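Local atomic coordinates of polycomb protein Pcl (Drosophila melanogaster, PDB entry 5OQD), a protein that establishes repression of homeotic genes early in embryogenesis as a Polycomb group subunit of the Esc/E(z) complex, which methylates histone H3. Residues V95-L103 with Y171-H180. Residues are numbered along the deposited sequence; the frame is centred on the assembly and turned at random.
Sequences VLHIALYNL and YALRHSGPPH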
# COMPACT_ATOMS: atom_id res chain seq x y z
N VAL B 95 -0.46 4.42 5.28
CA VAL B 95 -1.57 5.31 5.00
C VAL B 95 -1.08 6.66 4.48
O VAL B 95 -1.62 7.20 3.51
CB VAL B 95 -2.43 5.53 6.26
CG1 VAL B 95 -3.48 6.61 6.01
CG2 VAL B 95 -3.09 4.23 6.69
N LEU B 96 -0.04 7.19 5.12
CA LEU B 96 0.53 8.47 4.74
C LEU B 96 1.18 8.42 3.36
O LEU B 96 1.03 9.35 2.56
CB LEU B 96 1.55 8.93 5.78
CG LEU B 96 0.98 9.40 7.12
CD1 LEU B 96 2.09 9.60 8.14
CD2 LEU B 96 0.18 10.68 6.94
N HIS B 97 1.89 7.33 3.08
CA HIS B 97 2.54 7.17 1.79
C HIS B 97 1.49 7.02 0.69
O HIS B 97 1.64 7.58 -0.39
CB HIS B 97 3.48 5.96 1.80
CG HIS B 97 4.47 5.96 0.67
ND1 HIS B 97 5.80 5.61 0.85
CD2 HIS B 97 4.34 6.26 -0.64
CE1 HIS B 97 6.43 5.71 -0.30
NE2 HIS B 97 5.57 6.10 -1.22
N ILE B 98 0.44 6.26 0.98
CA ILE B 98 -0.68 6.12 0.05
C ILE B 98 -1.34 7.47 -0.21
O ILE B 98 -1.67 7.80 -1.35
CB ILE B 98 -1.74 5.12 0.59
CG1 ILE B 98 -1.24 3.68 0.45
CG2 ILE B 98 -3.06 5.28 -0.14
CD1 ILE B 98 -2.17 2.65 1.05
N ALA B 99 -1.53 8.24 0.85
CA ALA B 99 -2.14 9.56 0.75
C ALA B 99 -1.33 10.49 -0.14
O ALA B 99 -1.86 11.11 -1.05
CB ALA B 99 -2.32 10.17 2.14
N LEU B 100 -0.03 10.58 0.14
CA LEU B 100 0.85 11.48 -0.60
C LEU B 100 1.06 11.02 -2.04
O LEU B 100 1.32 11.84 -2.93
CB LEU B 100 2.20 11.60 0.11
CG LEU B 100 2.17 12.31 1.47
CD1 LEU B 100 3.53 12.24 2.14
CD2 LEU B 100 1.73 13.75 1.30
N TYR B 101 0.95 9.72 -2.28
CA TYR B 101 1.17 9.17 -3.61
C TYR B 101 -0.02 9.44 -4.53
O TYR B 101 0.15 9.76 -5.71
CB TYR B 101 1.43 7.66 -3.53
CG TYR B 101 1.85 7.03 -4.83
CD1 TYR B 101 3.12 7.25 -5.36
CD2 TYR B 101 0.99 6.19 -5.53
CE1 TYR B 101 3.51 6.67 -6.55
CE2 TYR B 101 1.37 5.61 -6.72
CZ TYR B 101 2.63 5.85 -7.23
OH TYR B 101 3.02 5.26 -8.42
N ASN B 102 -1.23 9.32 -3.98
CA ASN B 102 -2.45 9.55 -4.75
C ASN B 102 -2.73 11.03 -4.96
O ASN B 102 -3.23 11.43 -6.02
CB ASN B 102 -3.64 8.89 -4.05
CG ASN B 102 -3.74 7.41 -4.37
OD1 ASN B 102 -4.63 6.98 -5.11
ND2 ASN B 102 -2.83 6.62 -3.81
N LEU B 103 -2.43 11.85 -3.96
CA LEU B 103 -2.66 13.29 -4.05
C LEU B 103 -1.73 13.93 -5.08
O LEU B 103 -2.21 14.51 -6.06
CB LEU B 103 -2.46 13.96 -2.69
CG LEU B 103 -3.54 13.74 -1.63
CD1 LEU B 103 -3.17 14.44 -0.33
CD2 LEU B 103 -4.90 14.22 -2.13
N TYR B 171 4.20 18.49 3.86
CA TYR B 171 4.90 17.23 3.67
C TYR B 171 4.85 16.75 2.23
O TYR B 171 3.95 17.08 1.48
CB TYR B 171 4.33 16.16 4.59
CG TYR B 171 4.53 16.48 6.05
CD1 TYR B 171 5.72 16.20 6.68
CD2 TYR B 171 3.53 17.09 6.78
CE1 TYR B 171 5.90 16.50 8.01
CE2 TYR B 171 3.70 17.40 8.11
CZ TYR B 171 4.90 17.10 8.71
OH TYR B 171 5.08 17.40 10.03
N ALA B 172 5.86 15.99 1.85
CA ALA B 172 5.95 15.43 0.51
C ALA B 172 6.86 14.21 0.51
O ALA B 172 7.74 14.09 1.37
CB ALA B 172 6.47 16.48 -0.47
N LEU B 173 6.65 13.31 -0.44
CA LEU B 173 7.54 12.17 -0.61
C LEU B 173 8.91 12.67 -1.05
O LEU B 173 9.01 13.52 -1.94
CB LEU B 173 6.97 11.19 -1.64
CG LEU B 173 5.70 10.44 -1.26
CD1 LEU B 173 5.16 9.67 -2.46
CD2 LEU B 173 5.96 9.50 -0.10
N ARG B 174 9.96 12.16 -0.42
CA ARG B 174 11.31 12.58 -0.76
C ARG B 174 11.69 12.07 -2.14
O ARG B 174 12.55 12.63 -2.82
CB ARG B 174 12.31 12.11 0.29
CG ARG B 174 13.67 12.79 0.19
CD ARG B 174 14.57 12.41 1.35
NE ARG B 174 14.01 12.78 2.65
CZ ARG B 174 14.12 13.99 3.19
NH1 ARG B 174 14.77 14.95 2.55
NH2 ARG B 174 13.58 14.23 4.38
N HIS B 175 11.04 10.99 -2.56
CA HIS B 175 11.29 10.39 -3.85
C HIS B 175 9.99 9.98 -4.53
O HIS B 175 8.93 9.99 -3.90
CB HIS B 175 12.23 9.19 -3.70
CG HIS B 175 13.52 9.53 -3.02
ND1 HIS B 175 14.62 10.01 -3.70
CD2 HIS B 175 13.88 9.48 -1.71
CE1 HIS B 175 15.61 10.22 -2.85
NE2 HIS B 175 15.18 9.92 -1.63
N SER B 176 10.07 9.62 -5.80
CA SER B 176 8.88 9.43 -6.63
C SER B 176 8.12 8.13 -6.37
O SER B 176 6.95 8.01 -6.71
CB SER B 176 9.28 9.48 -8.11
OG SER B 176 10.23 8.47 -8.42
N GLY B 177 8.80 7.16 -5.75
CA GLY B 177 8.26 5.82 -5.61
C GLY B 177 6.94 5.67 -4.87
O GLY B 177 6.54 6.55 -4.11
N PRO B 178 6.26 4.53 -5.10
CA PRO B 178 5.02 4.11 -4.44
C PRO B 178 5.29 3.59 -3.03
O PRO B 178 6.45 3.47 -2.66
CB PRO B 178 4.50 3.00 -5.36
CG PRO B 178 5.73 2.41 -5.93
CD PRO B 178 6.69 3.56 -6.12
N PRO B 179 4.23 3.30 -2.24
CA PRO B 179 4.41 2.76 -0.89
C PRO B 179 5.32 1.53 -0.84
O PRO B 179 5.23 0.65 -1.69
CB PRO B 179 2.98 2.39 -0.48
CG PRO B 179 2.14 3.38 -1.18
CD PRO B 179 2.81 3.64 -2.51
N HIS B 180 6.20 1.51 0.15
CA HIS B 180 7.03 0.35 0.35
C HIS B 180 6.10 -0.76 0.80
O HIS B 180 5.27 -0.57 1.69
CB HIS B 180 8.09 0.62 1.42
CG HIS B 180 9.10 1.65 1.03
ND1 HIS B 180 8.87 3.00 1.15
CD2 HIS B 180 10.34 1.52 0.50
CE1 HIS B 180 9.93 3.67 0.73
NE2 HIS B 180 10.84 2.79 0.33
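The imidazole of His97 sits sandwiched between Leu173 and Pro179. Leu173 CD2 lies 3.6 Å from the ring centroid, over the middle of one face, and Pro179 CA stands over the opposite face, 3.4 Å from the centroid, both as CH-pi contacts. The ring reaches off the helix into the curve of the 171-180 backbone because chi1 (-163°) sets CG anti to the backbone N. There His97 NE2 donates to Gly177 O at 3.1 Å; the bond is nearly straight at 171° and the acceptor lies in the ring plane, although the donor approaches from above the carbonyl plane. The two covered faces and the bond together leave the ring little freedom to turn. Cut back to an alanine here, the side chain would probably leave Gly177 O without its imidazole donor and open a gap between Leu173 and Pro179. All this belongs to the winged-helix domain that follows the second PHD finger: the axes of helix 95-103 and strand 171-173, part of the middle strand of a small antiparallel sheet, cross at nearly a right angle (85°), and the chain leaving that strand turns back along the helix. One turn on from His97, the Tyr101 ring takes Pro178 CA over one face, offset toward the rim, 3.6 Å from Tyr101 CE1, while Ser176 O meets its edge in plane. The phenol OH of Tyr101 is hydrogen-bonded to Asp39 OD2, which lies within the PHD finger. Leu100 CB packs against Leu173 CG at 3.9 Å, and Ile98 CG1 touches Pro179 CG at 3.8 Å.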